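Arginine kinase (Anthopleura japonica, PDB 4RF6) catalyses the reversible transfer of a phosphoryl group from ATP to L-arginine, giving phosphoarginine and ADP, with two phosphagen kinase units joined in a single chain. Local coordinates at residues D59-G64 / V72-G77; V65-S70 / D199-A204; K405-Y410 / A428-C433; S460-E465 / R604-V609; T482-A487 / S600-L605. All coordinates share one frame; numbering follows the deposited sequence.

Contact 1: D59-G64 / V72-G77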
# COMPACT_ATOMS: atom_id res chain seq x y z
N ASP A 59 -42.02 -8.38 5.77
CA ASP A 59 -40.90 -8.40 4.83
C ASP A 59 -39.77 -7.52 5.34
O ASP A 59 -38.59 -7.86 5.22
CB ASP A 59 -41.34 -7.89 3.45
CG ASP A 59 -42.26 -8.85 2.73
OD1 ASP A 59 -42.03 -10.08 2.81
OD2 ASP A 59 -43.21 -8.38 2.08
N CYS A 60 -40.14 -6.39 5.93
CA CYS A 60 -39.16 -5.43 6.42
C CYS A 60 -38.46 -5.88 7.69
O CYS A 60 -37.26 -5.65 7.86
CB CYS A 60 -39.82 -4.07 6.64
SG CYS A 60 -40.23 -3.24 5.10
N ILE A 61 -39.19 -6.53 8.59
CA ILE A 61 -38.63 -6.89 9.89
C ILE A 61 -38.04 -8.29 9.90
O ILE A 61 -37.45 -8.70 10.91
CB ILE A 61 -39.69 -6.81 11.01
CG1 ILE A 61 -40.76 -7.89 10.80
CG2 ILE A 61 -40.30 -5.41 11.08
CD1 ILE A 61 -41.72 -8.02 11.97
N ASN A 62 -38.18 -9.03 8.81
CA ASN A 62 -37.83 -10.45 8.81
C ASN A 62 -36.40 -10.76 9.25
O ASN A 62 -36.18 -11.69 10.04
CB ASN A 62 -38.09 -11.10 7.45
CG ASN A 62 -37.98 -12.62 7.50
OD1 ASN A 62 -38.64 -13.27 8.32
ND2 ASN A 62 -37.13 -13.19 6.65
N SER A 63 -35.44 -10.00 8.76
CA SER A 63 -34.03 -10.28 9.07
C SER A 63 -33.75 -10.13 10.56
O SER A 63 -32.98 -10.90 11.14
CB SER A 63 -33.11 -9.37 8.26
OG SER A 63 -31.76 -9.73 8.48
N GLY A 64 -34.39 -9.14 11.18
CA GLY A 64 -34.21 -8.89 12.60
C GLY A 64 -34.82 -9.93 13.52
O GLY A 64 -34.47 -10.01 14.70
N VAL A 72 -29.69 -3.47 14.06
CA VAL A 72 -30.84 -2.73 13.55
C VAL A 72 -32.03 -3.66 13.33
O VAL A 72 -33.04 -3.57 14.04
CB VAL A 72 -30.49 -2.01 12.24
CG1 VAL A 72 -31.68 -1.22 11.73
CG2 VAL A 72 -29.29 -1.08 12.45
N GLY A 73 -31.94 -4.55 12.35
CA GLY A 73 -32.93 -5.59 12.17
C GLY A 73 -34.11 -5.32 11.26
O GLY A 73 -35.07 -6.09 11.24
N VAL A 74 -34.06 -4.21 10.51
CA VAL A 74 -35.05 -3.98 9.45
C VAL A 74 -34.38 -3.56 8.15
O VAL A 74 -33.31 -2.94 8.16
CB VAL A 74 -36.11 -2.93 9.84
CG1 VAL A 74 -36.78 -3.29 11.16
CG2 VAL A 74 -35.50 -1.55 9.91
N TYR A 75 -35.00 -3.90 7.03
CA TYR A 75 -34.59 -3.41 5.72
C TYR A 75 -35.84 -2.89 5.01
O TYR A 75 -36.93 -3.41 5.21
CB TYR A 75 -33.94 -4.52 4.89
CG TYR A 75 -32.62 -5.02 5.43
CD1 TYR A 75 -32.57 -5.97 6.44
CD2 TYR A 75 -31.41 -4.56 4.91
CE1 TYR A 75 -31.37 -6.44 6.93
CE2 TYR A 75 -30.20 -5.02 5.40
CZ TYR A 75 -30.19 -5.96 6.41
OH TYR A 75 -28.99 -6.43 6.90
N ALA A 76 -35.67 -1.85 4.20
CA ALA A 76 -36.79 -1.31 3.42
C ALA A 76 -36.81 -1.92 2.02
O ALA A 76 -35.81 -1.88 1.31
CB ALA A 76 -36.69 0.20 3.33
N GLY A 77 -37.95 -2.47 1.63
CA GLY A 77 -38.05 -3.12 0.33
C GLY A 77 -38.16 -2.09 -0.78
O GLY A 77 -37.85 -2.36 -1.94
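Tyr75 meets helix 57-66 first through its backbone and then along its side chain. Its N donates to Cys60 O at 3.0 Å, in the carbonyl plane and on a lone pair, with an N-H...O angle of 160°. The same oxygen receives a CA-H...O contact from Val74 CA, and Cys60 in turn sets both CB and SG 3.3 Å from Tyr75 O. From CB the tyrosine side chain leaves beside its own backbone N (chi1 -67°), which carries the ring along the helix to Ser63. There CD1 lies 3.9 Å from Ser63 CB, and CE1 is 3.7 Å from Ser63 OG, which sits at the ring edge near its plane; that hydroxyl is hydrogen-bonded to Phe201 O. Phe201, Leu202 and Ala205 of helix 200-205 also touch the tyrosine side chain. One residue back, Val74 CG1 touches Ile61 CG2 at 4.1 Å. The backbones come closest where Gly64 CA and Gly73 CA stand 3.6 Å apart, an approach in which neither residue brings a side chain. Val72 to Tyr75 probably bind substrate, and Tyr75 lies close to Glu232 and Cys278, probable substrate residues of the catalytic part, consistent with the substrate-specificity loop of phosphagen kinases.

Contact 2: V65-S70 / D199-A204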
# COMPACT_ATOMS: atom_id res chain seq x y z
N VAL A 65 -35.76 -10.71 12.99
CA VAL A 65 -36.36 -11.80 13.76
C VAL A 65 -35.58 -13.09 13.52
O VAL A 65 -35.34 -13.86 14.46
CB VAL A 65 -37.83 -12.01 13.38
CG1 VAL A 65 -38.48 -12.99 14.35
CG2 VAL A 65 -38.59 -10.69 13.39
N VAL A 66 -35.21 -13.33 12.26
CA VAL A 66 -34.38 -14.48 11.91
C VAL A 66 -33.04 -14.39 12.63
O VAL A 66 -32.57 -15.36 13.21
CB VAL A 66 -34.14 -14.56 10.38
CG1 VAL A 66 -33.07 -15.60 10.05
CG2 VAL A 66 -35.44 -14.88 9.66
N ASN A 67 -32.45 -13.20 12.58
CA ASN A 67 -31.18 -12.94 13.24
C ASN A 67 -31.39 -12.07 14.47
O ASN A 67 -31.28 -10.84 14.41
CB ASN A 67 -30.20 -12.25 12.28
CG ASN A 67 -30.09 -12.98 10.95
OD1 ASN A 67 -29.45 -14.02 10.85
ND2 ASN A 67 -30.72 -12.42 9.91
N LEU A 68 -31.70 -12.72 15.60
CA LEU A 68 -32.04 -12.02 16.84
C LEU A 68 -30.90 -11.16 17.38
O LEU A 68 -31.13 -10.25 18.18
CB LEU A 68 -32.49 -13.03 17.90
CG LEU A 68 -33.82 -13.72 17.62
CD1 LEU A 68 -34.04 -14.89 18.58
CD2 LEU A 68 -34.98 -12.73 17.70
N ASP A 69 -29.68 -11.45 16.94
CA ASP A 69 -28.50 -10.71 17.38
C ASP A 69 -28.30 -9.40 16.62
O ASP A 69 -27.30 -8.70 16.82
CB ASP A 69 -27.25 -11.58 17.26
CG ASP A 69 -27.00 -12.05 15.84
OD1 ASP A 69 -27.99 -12.32 15.12
OD2 ASP A 69 -25.82 -12.15 15.45
N SER A 70 -29.25 -9.07 15.74
CA SER A 70 -29.16 -7.89 14.88
C SER A 70 -29.01 -6.60 15.68
O SER A 70 -29.57 -6.47 16.77
CB SER A 70 -30.40 -7.78 14.00
OG SER A 70 -30.60 -8.96 13.25
N ASP A 199 -24.75 -12.77 3.37
CA ASP A 199 -24.81 -13.57 4.59
C ASP A 199 -26.24 -13.77 5.11
O ASP A 199 -27.20 -13.38 4.45
CB ASP A 199 -23.91 -12.98 5.69
CG ASP A 199 -24.29 -11.56 6.06
OD1 ASP A 199 -25.45 -11.14 5.82
OD2 ASP A 199 -23.42 -10.85 6.62
N ARG A 200 -26.36 -14.35 6.30
CA ARG A 200 -27.66 -14.66 6.88
C ARG A 200 -28.56 -13.43 7.03
O ARG A 200 -29.78 -13.54 6.98
CB ARG A 200 -27.50 -15.36 8.24
CG ARG A 200 -26.64 -14.59 9.25
CD ARG A 200 -26.44 -15.40 10.53
NE ARG A 200 -25.50 -14.77 11.45
CZ ARG A 200 -25.85 -14.01 12.49
NH1 ARG A 200 -27.13 -13.76 12.74
NH2 ARG A 200 -24.92 -13.49 13.28
N PHE A 201 -27.94 -12.27 7.21
CA PHE A 201 -28.69 -11.03 7.36
C PHE A 201 -29.35 -10.60 6.04
O PHE A 201 -30.53 -10.25 6.01
CB PHE A 201 -27.79 -9.91 7.90
CG PHE A 201 -27.28 -10.15 9.29
CD1 PHE A 201 -28.02 -9.75 10.40
CD2 PHE A 201 -26.05 -10.77 9.50
CE1 PHE A 201 -27.55 -9.96 11.69
CE2 PHE A 201 -25.57 -10.99 10.79
CZ PHE A 201 -26.33 -10.59 11.88
N LEU A 202 -28.58 -10.64 4.95
CA LEU A 202 -29.09 -10.29 3.63
C LEU A 202 -30.05 -11.36 3.11
O LEU A 202 -31.07 -11.05 2.47
CB LEU A 202 -27.94 -10.11 2.64
CG LEU A 202 -26.89 -9.07 3.03
CD1 LEU A 202 -25.94 -8.81 1.87
CD2 LEU A 202 -27.56 -7.78 3.46
N GLU A 203 -29.72 -12.62 3.40
CA GLU A 203 -30.60 -13.74 3.07
C GLU A 203 -32.01 -13.52 3.62
O GLU A 203 -32.99 -13.55 2.88
CB GLU A 203 -30.00 -15.04 3.62
CG GLU A 203 -30.88 -16.27 3.41
CD GLU A 203 -31.01 -16.67 1.95
OE1 GLU A 203 -30.15 -16.28 1.13
OE2 GLU A 203 -31.99 -17.37 1.63
N ALA A 204 -32.10 -13.27 4.92
CA ALA A 204 -33.39 -13.11 5.58
C ALA A 204 -34.11 -11.82 5.15
O ALA A 204 -35.33 -11.70 5.30
CB ALA A 204 -33.23 -13.15 7.09
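Charge pairing joins Arg200 to Asp69 in an end-on, two-nitrogen grip: NH1 donates to OD1 at 2.9 Å and NH2 to OD2 at 2.7 Å. Both carboxylate oxygens use their syn lone pairs, and the carboxylate and guanidinium planes are only 17° apart. The arginine chain, extended from CG to NE, carries the charge out to the turn formed by Asn67 to Ser70.

Hydrogen bonds of the amide run in both directions between Asn67 and Arg200. Asn67 OD1 accepts from Arg200 NH1 at 3.0 Å, with the donor tilted from the carbonyl plane, while Asn67 ND2 donates to Arg200 O at 3.3 Å; ND2 also bonds Ser63 O. Arg200 O accepts from Ala204 N as well, and the two donors arrive from opposite faces of its plane.

Ring and apolar contacts complete the interface. The Phe201 ring carries Asn67 CG over one face, offset toward the rim with the planes 32° apart, and its edge meets Ser70 OG, 3.6 Å from CE1. Val66 CB packs on Ala204 CB at 3.7 Å.

With NH1 shared between a carboxylate and an amide oxygen, the guanidinium is fixed in rotation; the ion pair and amide bonds tie the end of helix 57-66, in the small N-terminal domain, to the first turn of helix 200-205 in the catalytic part.

Contact 3: K405-Y410 / A428-C433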
# COMPACT_ATOMS: atom_id res chain seq x y z
N LYS A 405 13.30 18.56 0.55
CA LYS A 405 12.29 17.50 0.55
C LYS A 405 11.77 17.17 1.95
O LYS A 405 10.96 16.25 2.12
CB LYS A 405 12.83 16.24 -0.14
CG LYS A 405 13.15 16.46 -1.62
CD LYS A 405 13.79 15.24 -2.26
CE LYS A 405 14.12 15.48 -3.74
NZ LYS A 405 15.19 16.49 -3.92
N GLY A 406 12.22 17.93 2.95
CA GLY A 406 11.69 17.81 4.30
C GLY A 406 12.42 16.83 5.21
O GLY A 406 11.90 16.47 6.28
N ILE A 407 13.61 16.40 4.81
CA ILE A 407 14.36 15.42 5.59
C ILE A 407 15.15 16.08 6.73
O ILE A 407 15.93 17.01 6.49
CB ILE A 407 15.33 14.59 4.71
CG1 ILE A 407 14.62 14.11 3.44
CG2 ILE A 407 15.88 13.40 5.49
CD1 ILE A 407 13.43 13.18 3.71
N SER A 408 14.96 15.60 7.96
CA SER A 408 15.73 16.12 9.09
C SER A 408 16.91 15.22 9.42
O SER A 408 17.03 14.11 8.90
CB SER A 408 14.85 16.26 10.32
OG SER A 408 14.54 14.99 10.86
N LEU A 409 17.80 15.71 10.28
CA LEU A 409 18.89 14.88 10.79
C LEU A 409 18.33 13.66 11.50
O LEU A 409 18.84 12.55 11.34
CB LEU A 409 19.75 15.67 11.78
CG LEU A 409 20.88 14.87 12.41
CD1 LEU A 409 21.95 14.57 11.38
CD2 LEU A 409 21.49 15.59 13.61
N TYR A 410 17.27 13.86 12.28
CA TYR A 410 16.71 12.76 13.05
C TYR A 410 16.10 11.71 12.14
O TYR A 410 16.17 10.51 12.44
CB TYR A 410 15.68 13.25 14.08
CG TYR A 410 15.78 12.50 15.39
CD1 TYR A 410 15.56 11.13 15.46
CD2 TYR A 410 16.11 13.17 16.57
CE1 TYR A 410 15.67 10.44 16.65
CE2 TYR A 410 16.21 12.49 17.77
CZ TYR A 410 15.99 11.13 17.81
OH TYR A 410 16.09 10.45 19.00
N ALA A 428 20.45 8.24 4.23
CA ALA A 428 20.14 9.54 3.62
C ALA A 428 18.74 9.49 3.00
O ALA A 428 18.43 8.56 2.25
CB ALA A 428 21.18 9.90 2.57
N GLY A 429 17.91 10.49 3.29
CA GLY A 429 16.57 10.54 2.72
C GLY A 429 16.58 11.13 1.32
O GLY A 429 15.66 10.91 0.52
N ASP A 430 17.63 11.89 1.02
CA ASP A 430 17.80 12.48 -0.31
C ASP A 430 19.24 12.91 -0.52
O ASP A 430 20.05 12.86 0.41
CB ASP A 430 16.82 13.66 -0.54
CG ASP A 430 16.99 14.81 0.47
OD1 ASP A 430 18.07 14.97 1.06
OD2 ASP A 430 16.02 15.57 0.65
N GLU A 431 19.57 13.33 -1.75
CA GLU A 431 20.92 13.78 -2.08
C GLU A 431 21.40 14.90 -1.16
O GLU A 431 22.57 14.94 -0.76
CB GLU A 431 20.99 14.26 -3.54
CG GLU A 431 22.25 15.07 -3.88
CD GLU A 431 22.45 15.22 -5.38
OE1 GLU A 431 23.39 15.94 -5.79
OE2 GLU A 431 21.67 14.61 -6.15
N GLU A 432 20.49 15.81 -0.82
CA GLU A 432 20.85 17.00 -0.05
C GLU A 432 21.39 16.65 1.34
O GLU A 432 22.23 17.36 1.90
CB GLU A 432 19.65 17.94 0.08
CG GLU A 432 20.01 19.30 0.68
CD GLU A 432 18.86 20.29 0.68
OE1 GLU A 432 17.85 20.01 -0.01
OE2 GLU A 432 18.98 21.34 1.36
N CYS A 433 20.92 15.53 1.89
CA CYS A 433 21.39 15.05 3.19
C CYS A 433 22.91 14.93 3.27
O CYS A 433 23.51 15.24 4.30
CB CYS A 433 20.77 13.69 3.50
SG CYS A 433 19.02 13.75 3.94
O HOH W 1 18.16 16.19 -2.54
O HOH W 2 16.32 17.90 -1.10
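Asp430 OD2 is gripped by a water and by the hydroxyl of Thr403, and it also lies against the carbon atoms of Lys405 and Ile407. The water donates to OD2 at 2.9 Å and to Glu432 OE1 at 2.8 Å, so it bridges the two acids; Lys405 NZ reaches it weakly. A second water, accepting from Glu432 N, has another weak link to the same ammonium group. The lysine therefore meets this acidic corner through solvent, its NZ standing 4.7 Å from Asp430 OD2, while its aliphatic part crosses the aspartate and brings CB to 3.4 Å from OD2.

The other oxygen, OD1, accepts from Cys433 N at 3.0 Å, met nearly along the C-O direction. This placement follows from a chi1 of 60°, which sets the Asp430 carboxylate between its own N and carbonyl carbon, over the turn that leads into helix 433-436.

Ile407 spans the carboxylate and the thiol. Its CG1 lies 3.4 Å from Asp430 OD2, where the two side chains slide past each other in opposite directions. CG2, anti to the backbone N, instead reaches Cys433 SG at 3.5 Å and rests 4.0 Å from Gly429 CA. Cys412 of helix 409-418 touches both Ile407 and Cys433.

The loop just before helix 409-418, whose N-cap is Ser408, thus packs on the Asp430-capped turn into helix 433-436, a junction within the small N-terminal domain of the second phosphagen kinase repeat.

Contact 4: S460-E465 / R604-V609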
# COMPACT_ATOMS: atom_id res chain seq x y z
N SER A 460 33.29 7.42 -12.08
CA SER A 460 32.47 6.31 -12.57
C SER A 460 32.90 5.95 -13.99
O SER A 460 33.32 6.83 -14.75
CB SER A 460 30.98 6.68 -12.54
OG SER A 460 30.57 7.10 -11.26
N ASP A 461 32.80 4.67 -14.34
CA ASP A 461 33.21 4.21 -15.67
C ASP A 461 32.47 2.94 -16.05
O ASP A 461 32.83 1.84 -15.59
CB ASP A 461 34.73 3.94 -15.70
CG ASP A 461 35.28 3.79 -17.11
OD1 ASP A 461 34.48 3.60 -18.06
OD2 ASP A 461 36.52 3.83 -17.26
N MET A 462 31.45 3.07 -16.88
CA MET A 462 30.69 1.92 -17.34
C MET A 462 30.96 1.58 -18.81
O MET A 462 30.04 1.26 -19.55
CB MET A 462 29.19 2.13 -17.11
CG MET A 462 28.79 2.19 -15.63
SD MET A 462 29.02 0.60 -14.80
CE MET A 462 27.60 -0.31 -15.42
N ASN A 463 32.23 1.65 -19.22
CA ASN A 463 32.63 1.20 -20.55
C ASN A 463 33.30 -0.17 -20.48
O ASN A 463 34.47 -0.27 -20.12
CB ASN A 463 33.59 2.20 -21.20
CG ASN A 463 33.94 1.86 -22.64
OD1 ASN A 463 33.68 0.75 -23.12
ND2 ASN A 463 34.53 2.82 -23.34
N PRO A 464 32.56 -1.23 -20.86
CA PRO A 464 33.07 -2.60 -20.80
C PRO A 464 34.26 -2.86 -21.72
O PRO A 464 34.95 -3.86 -21.53
CB PRO A 464 31.87 -3.45 -21.25
CG PRO A 464 31.01 -2.51 -22.03
CD PRO A 464 31.19 -1.17 -21.39
N GLU A 465 34.51 -1.99 -22.69
CA GLU A 465 35.64 -2.20 -23.60
C GLU A 465 36.95 -1.82 -22.92
O GLU A 465 38.03 -2.10 -23.44
CB GLU A 465 35.45 -1.42 -24.91
CG GLU A 465 34.26 -1.90 -25.75
CD GLU A 465 34.13 -1.18 -27.08
OE1 GLU A 465 33.12 -1.39 -27.78
OE2 GLU A 465 35.04 -0.40 -27.43
N ARG A 604 27.12 -7.27 -20.45
CA ARG A 604 25.66 -7.29 -20.39
C ARG A 604 25.15 -6.25 -19.39
O ARG A 604 24.20 -5.52 -19.66
CB ARG A 604 25.15 -8.68 -20.01
CG ARG A 604 23.63 -8.79 -19.95
CD ARG A 604 23.17 -10.21 -19.60
NE ARG A 604 23.95 -11.23 -20.29
CZ ARG A 604 24.87 -11.99 -19.70
NH1 ARG A 604 25.12 -11.85 -18.40
NH2 ARG A 604 25.54 -12.89 -20.41
N LEU A 605 25.80 -6.19 -18.23
CA LEU A 605 25.42 -5.22 -17.20
C LEU A 605 25.49 -3.78 -17.72
O LEU A 605 24.56 -2.99 -17.51
CB LEU A 605 26.31 -5.36 -15.96
CG LEU A 605 25.98 -4.33 -14.88
CD1 LEU A 605 24.58 -4.59 -14.32
CD2 LEU A 605 27.01 -4.33 -13.76
N CYS A 606 26.58 -3.45 -18.40
CA CYS A 606 26.79 -2.11 -18.92
C CYS A 606 25.76 -1.72 -19.97
O CYS A 606 25.26 -0.60 -19.97
CB CYS A 606 28.19 -1.98 -19.51
SG CYS A 606 29.47 -1.75 -18.26
N ARG A 607 25.46 -2.65 -20.88
CA ARG A 607 24.45 -2.41 -21.91
C ARG A 607 23.11 -2.02 -21.28
O ARG A 607 22.46 -1.07 -21.71
CB ARG A 607 24.30 -3.65 -22.80
CG ARG A 607 25.42 -3.80 -23.83
CD ARG A 607 25.58 -5.23 -24.31
NE ARG A 607 24.29 -5.85 -24.56
CZ ARG A 607 24.00 -7.12 -24.28
NH1 ARG A 607 24.93 -7.91 -23.76
NH2 ARG A 607 22.80 -7.59 -24.53
N ALA A 608 22.72 -2.75 -20.24
CA ALA A 608 21.46 -2.48 -19.57
C ALA A 608 21.50 -1.20 -18.73
O ALA A 608 20.57 -0.39 -18.78
CB ALA A 608 21.07 -3.65 -18.71
N VAL A 609 22.56 -1.02 -17.95
CA VAL A 609 22.63 0.14 -17.07
C VAL A 609 22.79 1.45 -17.85
O VAL A 609 22.18 2.46 -17.51
CB VAL A 609 23.74 -0.01 -16.02
CG1 VAL A 609 23.94 1.28 -15.23
CG2 VAL A 609 23.40 -1.15 -15.07
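A loop packed across a long helix forms this contact: residues 460-465, on the connection from helix 438-448 of the small domain to strand 479-488 of the catalytic domain, built on an antiparallel sheet, lie over helix 598-616. Two successive Asx turns shape the loop. Asp461 OD1 accepts from Asn463 N, met on the anti side of the carboxylate, and Asn463 OD1 accepts from Glu465 N at 2.9 Å, with the donor above the carbonyl plane. Met462 and Pro464, the middle residues of the two turns, face the helix.

Met462 does most of the reaching. Bends at chi2 and chi3 (-67° and -76°) fold its chain and put the terminal methyl, rather than the sulfur, against the helix. CE lies 3.7 Å from Cys606 SG and 3.9 Å from Val609 CB, one helical turn farther on, and the methionine crosses the valine at about a right angle. Leu605 CG is at the margin of the same methyl, 4.4 Å from CE.

Cys606 is the centre of the helix side. With chi1 -79° its sulfur points beside its own N, into the angle between the two loop residues, and comes within 3.3 Å of Met462 O. That carbonyl is hydrogen-bonded to Asn610 ND2, farther along the same helix. The site is partly buried, and Glu696 of helix 696-714 also touches Met462. Across the sulfur from the Met462 methyl, the ring of Pro464 lies against the cysteine, its CD 3.6 Å from Cys606 SG and equally 3.6 Å from Cys606 CB.

Contact 5: T482-A487 / S600-L605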
# COMPACT_ATOMS: atom_id res chain seq x y z
N THR A 482 29.46 -16.39 -11.94
CA THR A 482 29.97 -15.02 -11.92
C THR A 482 28.80 -14.05 -11.85
O THR A 482 27.84 -14.19 -12.61
CB THR A 482 30.80 -14.71 -13.18
OG1 THR A 482 31.97 -15.55 -13.20
CG2 THR A 482 31.24 -13.26 -13.20
N ARG A 483 28.86 -13.10 -10.92
CA ARG A 483 27.72 -12.22 -10.66
C ARG A 483 28.19 -10.79 -10.44
O ARG A 483 29.15 -10.56 -9.69
CB ARG A 483 26.99 -12.72 -9.41
CG ARG A 483 25.71 -11.97 -9.04
CD ARG A 483 25.06 -12.64 -7.83
NE ARG A 483 23.85 -11.97 -7.36
CZ ARG A 483 23.83 -10.99 -6.46
NH1 ARG A 483 24.96 -10.54 -5.92
NH2 ARG A 483 22.68 -10.45 -6.10
N ILE A 484 27.54 -9.83 -11.08
CA ILE A 484 27.85 -8.43 -10.81
C ILE A 484 26.57 -7.63 -10.63
O ILE A 484 25.71 -7.61 -11.51
CB ILE A 484 28.70 -7.78 -11.92
CG1 ILE A 484 29.99 -8.58 -12.17
CG2 ILE A 484 29.04 -6.34 -11.55
CD1 ILE A 484 30.81 -8.09 -13.36
N ARG A 485 26.47 -6.96 -9.48
CA ARG A 485 25.29 -6.18 -9.12
C ARG A 485 25.68 -4.71 -8.95
O ARG A 485 26.76 -4.42 -8.43
CB ARG A 485 24.70 -6.71 -7.81
CG ARG A 485 23.62 -5.82 -7.17
CD ARG A 485 24.21 -4.83 -6.15
NE ARG A 485 24.43 -5.43 -4.84
CZ ARG A 485 24.95 -4.79 -3.80
NH1 ARG A 485 25.32 -3.52 -3.93
NH2 ARG A 485 25.11 -5.41 -2.64
N VAL A 486 24.80 -3.80 -9.36
CA VAL A 486 24.97 -2.39 -8.98
C VAL A 486 23.67 -1.85 -8.39
O VAL A 486 22.57 -2.20 -8.84
CB VAL A 486 25.45 -1.48 -10.15
CG1 VAL A 486 26.83 -1.89 -10.63
CG2 VAL A 486 24.46 -1.49 -11.30
N ALA A 487 23.79 -1.02 -7.37
CA ALA A 487 22.65 -0.28 -6.85
C ALA A 487 22.63 1.07 -7.54
O ALA A 487 23.67 1.70 -7.71
CB ALA A 487 22.79 -0.09 -5.35
N SER A 600 31.80 -10.86 -20.15
CA SER A 600 30.46 -10.97 -20.72
C SER A 600 29.40 -10.49 -19.74
O SER A 600 28.49 -9.73 -20.11
CB SER A 600 30.18 -12.42 -21.11
OG SER A 600 28.84 -12.59 -21.51
N VAL A 601 29.50 -10.93 -18.49
CA VAL A 601 28.58 -10.50 -17.44
C VAL A 601 28.59 -8.98 -17.32
O VAL A 601 27.54 -8.33 -17.26
CB VAL A 601 28.95 -11.12 -16.08
CG1 VAL A 601 28.11 -10.53 -14.96
CG2 VAL A 601 28.81 -12.65 -16.12
N PHE A 602 29.79 -8.40 -17.28
CA PHE A 602 29.94 -6.95 -17.17
C PHE A 602 29.48 -6.24 -18.44
O PHE A 602 28.92 -5.14 -18.37
CB PHE A 602 31.38 -6.57 -16.85
CG PHE A 602 31.57 -5.11 -16.55
CD1 PHE A 602 30.81 -4.49 -15.57
CD2 PHE A 602 32.49 -4.35 -17.26
CE1 PHE A 602 30.97 -3.14 -15.29
CE2 PHE A 602 32.66 -3.00 -17.00
CZ PHE A 602 31.90 -2.39 -16.01
N GLY A 603 29.73 -6.85 -19.59
CA GLY A 603 29.29 -6.28 -20.85
C GLY A 603 27.77 -6.21 -20.91
O GLY A 603 27.20 -5.21 -21.37
N ARG A 604 27.12 -7.27 -20.45
CA ARG A 604 25.66 -7.29 -20.39
C ARG A 604 25.15 -6.25 -19.39
O ARG A 604 24.20 -5.52 -19.66
CB ARG A 604 25.15 -8.68 -20.01
CG ARG A 604 23.63 -8.79 -19.95
CD ARG A 604 23.17 -10.21 -19.60
NE ARG A 604 23.95 -11.23 -20.29
CZ ARG A 604 24.87 -11.99 -19.70
NH1 ARG A 604 25.12 -11.85 -18.40
NH2 ARG A 604 25.54 -12.89 -20.41
N LEU A 605 25.80 -6.19 -18.23
CA LEU A 605 25.42 -5.22 -17.20
C LEU A 605 25.49 -3.78 -17.72
O LEU A 605 24.56 -2.99 -17.51
CB LEU A 605 26.31 -5.36 -15.96
CG LEU A 605 25.98 -4.33 -14.88
CD1 LEU A 605 24.58 -4.59 -14.32
CD2 LEU A 605 27.01 -4.33 -13.76
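Ile484 is the middle of the tightly packed part, reaching three helix residues with its two branches. CG2, turned back alongside the carbonyl carbon, lies 3.6 Å from Leu605 CD2. The CG1 branch meets Val601 CG1 at 3.9 Å; the chain then runs on extended (chi2 174°) to CD1, which touches Phe602 CB at 3.8 Å. Leu605 CD2 also touches the next inward-facing strand residue, Val486 CG1, at 4.0 Å.

Toward Thr482 the fit involves fewer atoms. Its CG2 makes a methyl-to-methyl contact with Val601 CG2 at 3.8 Å, while OG1 turns off to hydrogen-bond Gly595 O. The looser side is that of Ser600 and Gly603, both partly exposed, on the part of the helix turned from the strand. Arg483 and Arg485 project from the other face of the strand, where Arg485 is buried and bonded to Gly637 O.

Strand and helix run in the same general direction, 28° apart, their axes 8.4 Å from each other at closest approach. Thr482, Ile484 and Val486, alternate residues of the strand, all face the helix. Strand 479-488 is central in the antiparallel sheet of the catalytic domain, bonded to strand 587-594 through Thr482, Ile484 and Val486 and to strand 638-645 through Arg483 and Arg485, and helix 598-616 covers this face of it.

Overall arrangement
The five contacts fall into two distant groups, one in each repeat of the chain. Contacts 1 and 2 share helix 57-66 and touch, with centres 9 Å apart; their segments alternate along the sequence, so the presumed substrate loop and helix 200-205 close on the same helix. Contact 3 opens only after both, and lies about 57 Å from contact 1, centre to centre, in the second repeat. Contacts 4 and 5 follow, 8 Å apart between centres, on overlapping stretches of helix 598-616, sharing Arg604 and Leu605 and touching each other; the centre of contact 3 lies about 30 Å from that of contact 4 and about 31 Å from that of contact 5. The separation fits two kinase units, each with its own eight-stranded sheet.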